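Local structure of polysaccharide deacetylase-like protein (Bacillus anthracis, 4V33) at residues L147-Y155 with L163-M174; M174-Y182 with V352-K360. The protein is a putative zinc-containing polysaccharide deacetylase, one of two required for osmotic stability and for maintaining the cell shape of the bacterium. One frame throughout, in Å; residues are numbered along the deposited sequence.

In the fold
Both contacts belong to the deacetylase part of the chain and lie on the same side of its centre, their own centres about 14 Å apart. They follow in series: interaction 1 closes at M174, and interaction 2 opens on that same residue, so helix 167-179 serves interaction 1 with its first half and interaction 2 with its second. Interaction 1 ties this helix to the end of strand 146-149, beside the zinc site; interaction 2 ties it to the C-terminal helix 352-359, 170 residues on. The two meet at F355, whose CE1 lies 3.3 Å from Y149 OH, so the first and last helices of this domain pack on the same strand, 146-149, and on each other.

Interaction 1. Residues L147-Y155 with L163-M174; sequences LMYHAIDDY and LFVSPANFEAQM. With ACT (acetate ion), chain C.
A two-stranded parallel ladder, 151-152 beside 164-165, continues the chain past strand 146-149 of the barrel-like parallel sheet and leads into helix 167-179. A151 N donates to L163 O at 2.9 Å, and V165 N gives A151 O an almost straight bond (177° at the hydrogen); D153 N to V165 O is weak. On one side of the ladder, F164 is sandwiched: A151 CB stands over one ring face, a CH-pi contact 3.8 Å from the centroid, and the edge of Y155 comes down on the opposite face, centroids 5.0 Å apart. The Y155 hydroxyl is bound to G159 O.

The ladder's other side looks into the helix, where I152 CD1 reaches V165 CB and F170 CD1. Strand 146-149 and helix 167-179 form a beta-alpha unit of the parallel sheet, consistent with the (beta/alpha) barrel of the polysaccharide deacetylase family; the ladder lies in the connection between them. F170 points its edge at the Y149 face in a T-shaped pair with planes at 86°; its ring reaches Y149 because CG lies opposite the backbone N (chi1 177°). Y149 OH donates to Q173 OE1 at 2.6 Å, the amide lying nearly coplanar with the ring, which should limit rotation of both groups. S166 N-caps the helix, its OG accepting from N169 N.

At the zinc end, L163 CD2 covers one face of the H150 imidazole. H150 NE2 donates to acetate O at 2.9 Å, and its side chain lies about 4 Å from the zinc ion held by D206, H264 and H268.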
loop_
_atom_site.group_PDB
_atom_site.type_symbol
_atom_site.label_atom_id
_atom_site.label_comp_id
_atom_site.label_asym_id
_atom_site.label_seq_id
_atom_site.Cartn_x
_atom_site.Cartn_y
_atom_site.Cartn_z
ATOM N N LEU A 147 -8.346 2.362 3.053
ATOM C CA LEU A 147 -9.562 3.081 3.451
ATOM C C LEU A 147 -10.573 3.142 2.322
ATOM O O LEU A 147 -10.210 3.326 1.158
ATOM C CB LEU A 147 -9.209 4.507 3.853
ATOM C CG LEU A 147 -8.326 4.653 5.096
ATOM C CD1 LEU A 147 -7.745 6.066 5.193
ATOM C CD2 LEU A 147 -9.168 4.357 6.334
ATOM N N MET A 148 -11.852 3.010 2.675
ATOM C CA MET A 148 -12.931 3.112 1.705
ATOM C C MET A 148 -13.872 4.269 2.044
ATOM O O MET A 148 -14.573 4.235 3.068
ATOM C CB MET A 148 -13.729 1.817 1.652
ATOM C CG MET A 148 -14.935 1.898 0.709
ATOM S SD MET A 148 -15.860 0.368 0.605
ATOM C CE MET A 148 -16.253 0.117 2.333
ATOM N N TYR A 149 -13.852 5.289 1.188
ATOM C CA TYR A 149 -14.805 6.392 1.233
ATOM C C TYR A 149 -15.778 6.306 0.072
ATOM O O TYR A 149 -15.517 5.616 -0.920
ATOM C CB TYR A 149 -14.068 7.721 1.126
ATOM C CG TYR A 149 -13.224 8.081 2.322
ATOM C CD1 TYR A 149 -13.787 8.753 3.409
ATOM C CD2 TYR A 149 -11.872 7.782 2.368
ATOM C CE1 TYR A 149 -13.038 9.105 4.500
ATOM C CE2 TYR A 149 -11.102 8.128 3.467
ATOM C CZ TYR A 149 -11.684 8.796 4.525
ATOM O OH TYR A 149 -10.908 9.137 5.605
ATOM N N HIS A 150 -16.911 6.993 0.201
ATOM C CA HIS A 150 -17.857 7.149 -0.892
ATOM C C HIS A 150 -18.078 8.629 -1.191
ATOM O O HIS A 150 -17.300 9.226 -1.932
ATOM C CB HIS A 150 -19.164 6.425 -0.582
ATOM C CG HIS A 150 -19.064 4.943 -0.742
ATOM N ND1 HIS A 150 -18.451 4.132 0.189
ATOM C CD2 HIS A 150 -19.458 4.130 -1.752
ATOM C CE1 HIS A 150 -18.499 2.876 -0.229
ATOM N NE2 HIS A 150 -19.093 2.851 -1.407
ATOM N N ALA A 151 -19.121 9.222 -0.615
ATOM C CA ALA A 151 -19.400 10.638 -0.830
ATOM C C ALA A 151 -18.609 11.488 0.161
ATOM O O ALA A 151 -18.499 11.138 1.337
ATOM C CB ALA A 151 -20.884 10.910 -0.678
ATOM N N ILE A 152 -18.024 12.577 -0.330
ATOM C CA ILE A 152 -17.424 13.595 0.535
ATOM C C ILE A 152 -18.250 14.856 0.355
ATOM O O ILE A 152 -18.034 15.643 -0.564
ATOM C CB ILE A 152 -15.951 13.858 0.195
ATOM C CG1 ILE A 152 -15.153 12.545 0.214
ATOM C CG2 ILE A 152 -15.357 14.862 1.185
ATOM C CD1 ILE A 152 -15.102 11.859 1.580
ATOM N N ASP A 153 -19.245 15.031 1.214
ATOM C CA ASP A 153 -20.167 16.150 1.064
ATOM C C ASP A 153 -20.906 16.317 2.371
ATOM O O ASP A 153 -20.944 15.379 3.175
ATOM C CB ASP A 153 -21.175 15.878 -0.064
ATOM C CG ASP A 153 -21.723 17.149 -0.682
ATOM O OD1 ASP A 153 -21.520 18.237 -0.105
ATOM O OD2 ASP A 153 -22.365 17.058 -1.751
ATOM N N ASP A 154 -21.475 17.505 2.578
ATOM C CA ASP A 154 -22.341 17.769 3.724
ATOM C C ASP A 154 -23.691 17.159 3.413
ATOM O O ASP A 154 -24.329 17.519 2.423
ATOM C CB ASP A 154 -22.497 19.278 3.989
ATOM C CG ASP A 154 -21.162 19.972 4.231
ATOM O OD1 ASP A 154 -20.417 19.544 5.136
ATOM O OD2 ASP A 154 -20.853 20.941 3.507
ATOM N N TYR A 155 -24.125 16.221 4.242
ATOM C CA TYR A 155 -25.370 15.505 3.981
ATOM C C TYR A 155 -26.583 16.395 4.241
ATOM O O TYR A 155 -26.674 17.042 5.284
ATOM C CB TYR A 155 -25.422 14.236 4.828
ATOM C CG TYR A 155 -26.643 13.378 4.597
ATOM C CD1 TYR A 155 -26.768 12.618 3.445
ATOM C CD2 TYR A 155 -27.656 13.315 5.542
ATOM C CE1 TYR A 155 -27.870 11.825 3.234
ATOM C CE2 TYR A 155 -28.770 12.521 5.339
ATOM C CZ TYR A 155 -28.869 11.781 4.180
ATOM O OH TYR A 155 -29.971 10.988 3.966
ATOM N N LEU A 163 -22.981 6.800 3.877
ATOM C CA LEU A 163 -21.966 6.901 2.835
ATOM C C LEU A 163 -21.455 8.323 2.622
ATOM O O LEU A 163 -20.651 8.558 1.718
ATOM C CB LEU A 163 -22.510 6.348 1.518
ATOM C CG LEU A 163 -22.893 4.869 1.560
ATOM C CD1 LEU A 163 -23.421 4.428 0.196
ATOM C CD2 LEU A 163 -21.719 4.019 1.975
ATOM N N PHE A 164 -21.917 9.269 3.443
ATOM C CA PHE A 164 -21.433 10.649 3.381
ATOM C C PHE A 164 -20.477 10.978 4.512
ATOM O O PHE A 164 -20.845 10.883 5.678
ATOM C CB PHE A 164 -22.594 11.636 3.469
ATOM C CG PHE A 164 -23.420 11.719 2.218
ATOM C CD1 PHE A 164 -24.296 10.708 1.890
ATOM C CD2 PHE A 164 -23.315 12.817 1.376
ATOM C CE1 PHE A 164 -25.065 10.782 0.728
ATOM C CE2 PHE A 164 -24.081 12.897 0.216
ATOM C CZ PHE A 164 -24.950 11.879 -0.101
ATOM N N VAL A 165 -19.264 11.392 4.169
ATOM C CA VAL A 165 -18.341 11.978 5.145
ATOM C C VAL A 165 -18.206 13.460 4.799
ATOM O O VAL A 165 -17.962 13.813 3.653
ATOM C CB VAL A 165 -16.975 11.258 5.120
ATOM C CG1 VAL A 165 -15.912 12.023 5.922
ATOM C CG2 VAL A 165 -17.125 9.834 5.644
ATOM N N SER A 166 -18.418 14.346 5.767
ATOM C CA SER A 166 -18.371 15.775 5.460
ATOM C C SER A 166 -16.967 16.194 5.059
ATOM O O SER A 166 -16.000 15.588 5.499
ATOM C CB SER A 166 -18.823 16.600 6.660
ATOM O OG SER A 166 -17.914 16.451 7.746
ATOM N N PRO A 167 -16.850 17.234 4.224
ATOM C CA PRO A 167 -15.510 17.724 3.879
ATOM C C PRO A 167 -14.692 18.098 5.123
ATOM O O PRO A 167 -13.486 17.849 5.138
ATOM C CB PRO A 167 -15.806 18.947 3.010
ATOM C CG PRO A 167 -17.101 18.575 2.321
ATOM C CD PRO A 167 -17.896 17.836 3.374
ATOM N N ALA A 168 -15.332 18.664 6.142
ATOM C CA ALA A 168 -14.622 18.989 7.381
ATOM C C ALA A 168 -14.066 17.748 8.078
ATOM O O ALA A 168 -12.905 17.726 8.488
ATOM C CB ALA A 168 -15.522 19.776 8.329
ATOM N N ASN A 169 -14.882 16.708 8.218
ATOM C CA ASN A 169 -14.392 15.480 8.840
ATOM C C ASN A 169 -13.361 14.756 7.982
ATOM O O ASN A 169 -12.395 14.187 8.513
ATOM C CB ASN A 169 -15.548 14.560 9.234
ATOM C CG ASN A 169 -16.310 15.086 10.432
ATOM O OD1 ASN A 169 -15.807 15.937 11.169
ATOM N ND2 ASN A 169 -17.517 14.583 10.638
ATOM N N PHE A 170 -13.547 14.782 6.662
ATOM C CA PHE A 170 -12.548 14.208 5.769
ATOM C C PHE A 170 -11.208 14.916 5.953
ATOM O O PHE A 170 -10.167 14.270 6.055
ATOM C CB PHE A 170 -12.989 14.291 4.301
ATOM C CG PHE A 170 -11.951 13.783 3.346
ATOM C CD1 PHE A 170 -11.651 12.424 3.289
ATOM C CD2 PHE A 170 -11.233 14.663 2.543
ATOM C CE1 PHE A 170 -10.669 11.943 2.436
ATOM C CE2 PHE A 170 -10.244 14.187 1.671
ATOM C CZ PHE A 170 -9.965 12.825 1.617
ATOM N N GLU A 171 -11.236 16.244 6.017
ATOM C CA GLU A 171 -10.007 16.996 6.226
ATOM C C GLU A 171 -9.348 16.619 7.547
ATOM O O GLU A 171 -8.130 16.493 7.615
ATOM C CB GLU A 171 -10.263 18.506 6.150
ATOM C CG GLU A 171 -8.989 19.326 6.320
ATOM C CD GLU A 171 -9.168 20.790 5.991
ATOM O OE1 GLU A 171 -10.114 21.140 5.255
ATOM O OE2 GLU A 171 -8.347 21.599 6.476
ATOM N N ALA A 172 -10.151 16.437 8.595
ATOM C CA ALA A 172 -9.604 16.110 9.909
ATOM C C ALA A 172 -8.935 14.738 9.878
ATOM O O ALA A 172 -7.899 14.534 10.515
ATOM C CB ALA A 172 -10.695 16.158 10.975
ATOM N N GLN A 173 -9.527 13.811 9.130
ATOM C CA GLN A 173 -8.971 12.466 8.979
ATOM C C GLN A 173 -7.662 12.492 8.195
ATOM O O GLN A 173 -6.669 11.867 8.595
ATOM C CB GLN A 173 -10.007 11.548 8.328
ATOM C CG GLN A 173 -11.182 11.266 9.266
ATOM C CD GLN A 173 -12.440 10.816 8.536
ATOM O OE1 GLN A 173 -12.392 10.376 7.385
ATOM N NE2 GLN A 173 -13.575 10.921 9.209
ATOM N N MET A 174 -7.647 13.234 7.094
ATOM C CA MET A 174 -6.422 13.369 6.313
ATOM C C MET A 174 -5.338 14.106 7.100
ATOM O O MET A 174 -4.152 13.781 6.995
ATOM C CB MET A 174 -6.700 14.057 4.982
ATOM C CG MET A 174 -7.632 13.277 4.070
ATOM S SD MET A 174 -7.020 11.640 3.554
ATOM C CE MET A 174 -7.916 10.561 4.669
HETATM C C ACT C . -19.108 -0.376 -3.353
HETATM O O ACT C . -18.729 0.825 -3.414
HETATM O OXT ACT C . -20.271 -0.657 -3.746
HETATM C CH3 ACT C . -18.203 -1.442 -2.827
HETATM O O HOH W 1 -17.977 20.119 6.018
#

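Interaction 2. Residues M174-Y182 with V352-K360; sequences MKYLKDNGY and VEQFASSIK. With ACT (acetate ion), chain E.
Apolar contacts carry the meeting of the end of helix 167-179 and helix 352-359, and Y176 leads them as a knob in the hole formed by V352, F355, A356 and I359. Its CG stands trans to the backbone N (chi1 -179°), which sends the ring out to the other helix, where CZ comes to 3.4 Å from A356 CB while CD2 meets V352 CG1. L177 follows one residue on: its CD2 touches I359 CD1 at 3.5 Å and approaches the F355 ring at its edge, near the ring plane. Y182, beyond the helix end, brings its CZ to 3.7 Å from I359 CD1, and L177 CD2 lies over one face of its ring.

The segment axes come within 10.5 Å and cross at -54°. This joins the first helix of the deacetylase fold to its C-terminal one, both packed against the parallel sheet: L177, Y182 and I359 all reach I200, and F355 reaches L147.

Polar links gather at one end of the interface. Y176 OH and Y182 OH both donate to the acetate atom O, Y176 OH at 2.7 Å and Y182 OH at 2.5 Å, and K198 NZ also binds this ion, probably taken from the crystallisation liquor. A water bonds Y182 OH and the acetate, with a weak bond to K360 OXT. Within 174-182, N180 ND2 lies over the centre of the Y176 ring and donates to Y176 O at 2.9 Å.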
loop_
_atom_site.group_PDB
_atom_site.type_symbol
_atom_site.label_atom_id
_atom_site.label_comp_id
_atom_site.label_asym_id
_atom_site.label_seq_id
_atom_site.Cartn_x
_atom_site.Cartn_y
_atom_site.Cartn_z
ATOM N N MET A 174 -7.647 13.234 7.094
ATOM C CA MET A 174 -6.422 13.369 6.313
ATOM C C MET A 174 -5.338 14.106 7.100
ATOM O O MET A 174 -4.152 13.781 6.995
ATOM C CB MET A 174 -6.700 14.057 4.982
ATOM C CG MET A 174 -7.632 13.277 4.070
ATOM S SD MET A 174 -7.020 11.640 3.554
ATOM C CE MET A 174 -7.916 10.561 4.669
ATOM N N LYS A 175 -5.743 15.083 7.904
ATOM C CA LYS A 175 -4.783 15.806 8.732
ATOM C C LYS A 175 -4.164 14.862 9.755
ATOM O O LYS A 175 -2.980 14.992 10.096
ATOM C CB LYS A 175 -5.451 16.995 9.437
ATOM C CG LYS A 175 -4.492 17.843 10.258
ATOM C CD LYS A 175 -5.200 19.048 10.849
ATOM C CE LYS A 175 -4.226 20.007 11.533
ATOM N NZ LYS A 175 -3.630 19.439 12.774
ATOM N N TYR A 176 -4.956 13.913 10.246
ATOM C CA TYR A 176 -4.414 12.899 11.147
ATOM C C TYR A 176 -3.302 12.105 10.450
ATOM O O TYR A 176 -2.247 11.859 11.038
ATOM C CB TYR A 176 -5.510 11.969 11.691
ATOM C CG TYR A 176 -4.960 10.932 12.650
ATOM C CD1 TYR A 176 -4.487 9.717 12.180
ATOM C CD2 TYR A 176 -4.884 11.184 14.013
ATOM C CE1 TYR A 176 -3.952 8.772 13.042
ATOM C CE2 TYR A 176 -4.353 10.239 14.885
ATOM C CZ TYR A 176 -3.896 9.036 14.387
ATOM O OH TYR A 176 -3.362 8.092 15.242
ATOM N N LEU A 177 -3.533 11.717 9.200
ATOM C CA LEU A 177 -2.507 11.002 8.445
ATOM C C LEU A 177 -1.249 11.864 8.294
ATOM O O LEU A 177 -0.113 11.384 8.460
ATOM C CB LEU A 177 -3.047 10.589 7.075
ATOM C CG LEU A 177 -4.257 9.659 7.104
ATOM C CD1 LEU A 177 -4.635 9.248 5.684
ATOM C CD2 LEU A 177 -3.950 8.433 7.948
ATOM N N LYS A 178 -1.455 13.138 7.973
ATOM C CA LYS A 178 -0.356 14.083 7.777
ATOM C C LYS A 178 0.457 14.262 9.046
ATOM O O LYS A 178 1.690 14.267 9.005
ATOM C CB LYS A 178 -0.897 15.443 7.321
ATOM C CG LYS A 178 0.162 16.520 7.105
ATOM C CD LYS A 178 -0.466 17.792 6.546
ATOM C CE LYS A 178 0.589 18.878 6.334
ATOM N NZ LYS A 178 0.011 20.107 5.713
ATOM N N ASP A 179 -0.235 14.403 10.175
ATOM C CA ASP A 179 0.420 14.659 11.449
ATOM C C ASP A 179 1.090 13.437 12.076
ATOM O O ASP A 179 1.892 13.580 13.006
ATOM C CB ASP A 179 -0.583 15.241 12.448
ATOM C CG ASP A 179 -1.031 16.631 12.075
ATOM O OD1 ASP A 179 -0.386 17.244 11.199
ATOM O OD2 ASP A 179 -2.022 17.107 12.668
ATOM N N ASN A 180 0.777 12.249 11.576
ATOM C CA ASN A 180 1.258 11.025 12.215
ATOM C C ASN A 180 2.167 10.182 11.337
ATOM O O ASN A 180 2.399 9.014 11.625
ATOM C CB ASN A 180 0.096 10.197 12.760
ATOM C CG ASN A 180 -0.480 10.802 14.018
ATOM O OD1 ASN A 180 0.042 10.588 15.116
ATOM N ND2 ASN A 180 -1.529 11.602 13.865
ATOM N N GLY A 181 2.669 10.789 10.271
ATOM C CA GLY A 181 3.731 10.189 9.485
ATOM C C GLY A 181 3.319 9.049 8.580
ATOM O O GLY A 181 4.148 8.221 8.218
ATOM N N TYR A 182 2.045 8.990 8.211
ATOM C CA TYR A 182 1.592 7.991 7.252
ATOM C C TYR A 182 2.100 8.320 5.853
ATOM O O TYR A 182 2.260 9.488 5.501
ATOM C CB TYR A 182 0.055 7.907 7.259
ATOM C CG TYR A 182 -0.483 7.188 8.470
ATOM C CD1 TYR A 182 -0.609 7.846 9.692
ATOM C CD2 TYR A 182 -0.833 5.845 8.406
ATOM C CE1 TYR A 182 -1.078 7.177 10.810
ATOM C CE2 TYR A 182 -1.301 5.173 9.519
ATOM C CZ TYR A 182 -1.426 5.847 10.716
ATOM O OH TYR A 182 -1.890 5.186 11.832
ATOM N N VAL A 352 -12.369 11.131 14.516
ATOM C CA VAL A 352 -10.942 10.978 14.244
ATOM C C VAL A 352 -10.338 9.873 15.111
ATOM O O VAL A 352 -9.459 9.132 14.664
ATOM C CB VAL A 352 -10.182 12.304 14.403
ATOM C CG1 VAL A 352 -8.684 12.099 14.167
ATOM C CG2 VAL A 352 -10.709 13.309 13.411
ATOM N N GLU A 353 -10.830 9.749 16.340
ATOM C CA GLU A 353 -10.378 8.699 17.240
ATOM C C GLU A 353 -10.719 7.306 16.686
ATOM O O GLU A 353 -9.896 6.394 16.719
ATOM C CB GLU A 353 -10.998 8.889 18.626
ATOM C CG GLU A 353 -10.521 10.149 19.372
ATOM C CD GLU A 353 -11.106 11.467 18.846
ATOM O OE1 GLU A 353 -12.210 11.497 18.245
ATOM O OE2 GLU A 353 -10.445 12.510 19.078
ATOM N N GLN A 354 -11.938 7.146 16.184
ATOM C CA GLN A 354 -12.337 5.871 15.592
ATOM C C GLN A 354 -11.535 5.579 14.326
ATOM O O GLN A 354 -11.124 4.439 14.078
ATOM C CB GLN A 354 -13.836 5.875 15.297
ATOM C CG GLN A 354 -14.685 5.750 16.541
ATOM C CD GLN A 354 -16.159 5.955 16.267
ATOM O OE1 GLN A 354 -16.543 6.800 15.453
ATOM N NE2 GLN A 354 -17.002 5.190 16.959
ATOM N N PHE A 355 -11.327 6.620 13.528
ATOM C CA PHE A 355 -10.501 6.543 12.324
ATOM C C PHE A 355 -9.103 6.040 12.690
ATOM O O PHE A 355 -8.605 5.051 12.120
ATOM C CB PHE A 355 -10.432 7.952 11.700
ATOM C CG PHE A 355 -9.523 8.068 10.497
ATOM C CD1 PHE A 355 -9.969 7.694 9.233
ATOM C CD2 PHE A 355 -8.246 8.604 10.625
ATOM C CE1 PHE A 355 -9.134 7.833 8.121
ATOM C CE2 PHE A 355 -7.418 8.742 9.519
ATOM C CZ PHE A 355 -7.866 8.351 8.272
ATOM N N ALA A 356 -8.479 6.704 13.655
ATOM C CA ALA A 356 -7.147 6.335 14.113
ATOM C C ALA A 356 -7.077 4.887 14.602
ATOM O O ALA A 356 -6.159 4.156 14.256
ATOM C CB ALA A 356 -6.696 7.284 15.217
ATOM N N SER A 357 -8.049 4.465 15.405
ATOM C CA SER A 357 -8.046 3.098 15.921
ATOM C C SER A 357 -8.128 2.053 14.815
ATOM O O SER A 357 -7.571 0.958 14.946
ATOM C CB SER A 357 -9.203 2.894 16.894
ATOM O OG SER A 357 -8.968 3.621 18.075
ATOM N N SER A 358 -8.820 2.398 13.733
ATOM C CA SER A 358 -9.097 1.457 12.646
ATOM C C SER A 358 -7.907 1.284 11.710
ATOM O O SER A 358 -7.870 0.324 10.933
ATOM C CB SER A 358 -10.326 1.903 11.846
ATOM O OG SER A 358 -10.017 2.977 10.967
ATOM N N ILE A 359 -6.940 2.198 11.775
ATOM C CA ILE A 359 -5.776 2.117 10.882
ATOM C C ILE A 359 -4.434 1.869 11.569
ATOM O O ILE A 359 -3.487 1.421 10.921
ATOM C CB ILE A 359 -5.623 3.392 10.027
ATOM C CG1 ILE A 359 -5.306 4.601 10.921
ATOM C CG2 ILE A 359 -6.867 3.618 9.180
ATOM C CD1 ILE A 359 -5.071 5.895 10.154
ATOM N N LYS A 360 -4.331 2.168 12.861
ATOM C CA LYS A 360 -3.028 2.179 13.522
ATOM C C LYS A 360 -2.521 0.775 13.841
ATOM O O LYS A 360 -3.276 -0.198 13.866
ATOM C CB LYS A 360 -3.053 3.050 14.782
ATOM C CG LYS A 360 -3.837 2.467 15.935
ATOM C CD LYS A 360 -3.817 3.418 17.125
ATOM C CE LYS A 360 -4.479 2.800 18.347
ATOM N NZ LYS A 360 -4.582 3.785 19.461
ATOM O OXT LYS A 360 -1.326 0.587 14.069
HETATM C C ACT E . -0.461 6.246 14.589
HETATM O O ACT E . -1.567 6.407 14.034
HETATM O OXT ACT E . 0.365 5.556 13.956
HETATM C CH3 ACT E . -0.147 6.843 15.930
HETATM O O HOH W 2 0.312 3.040 12.574
#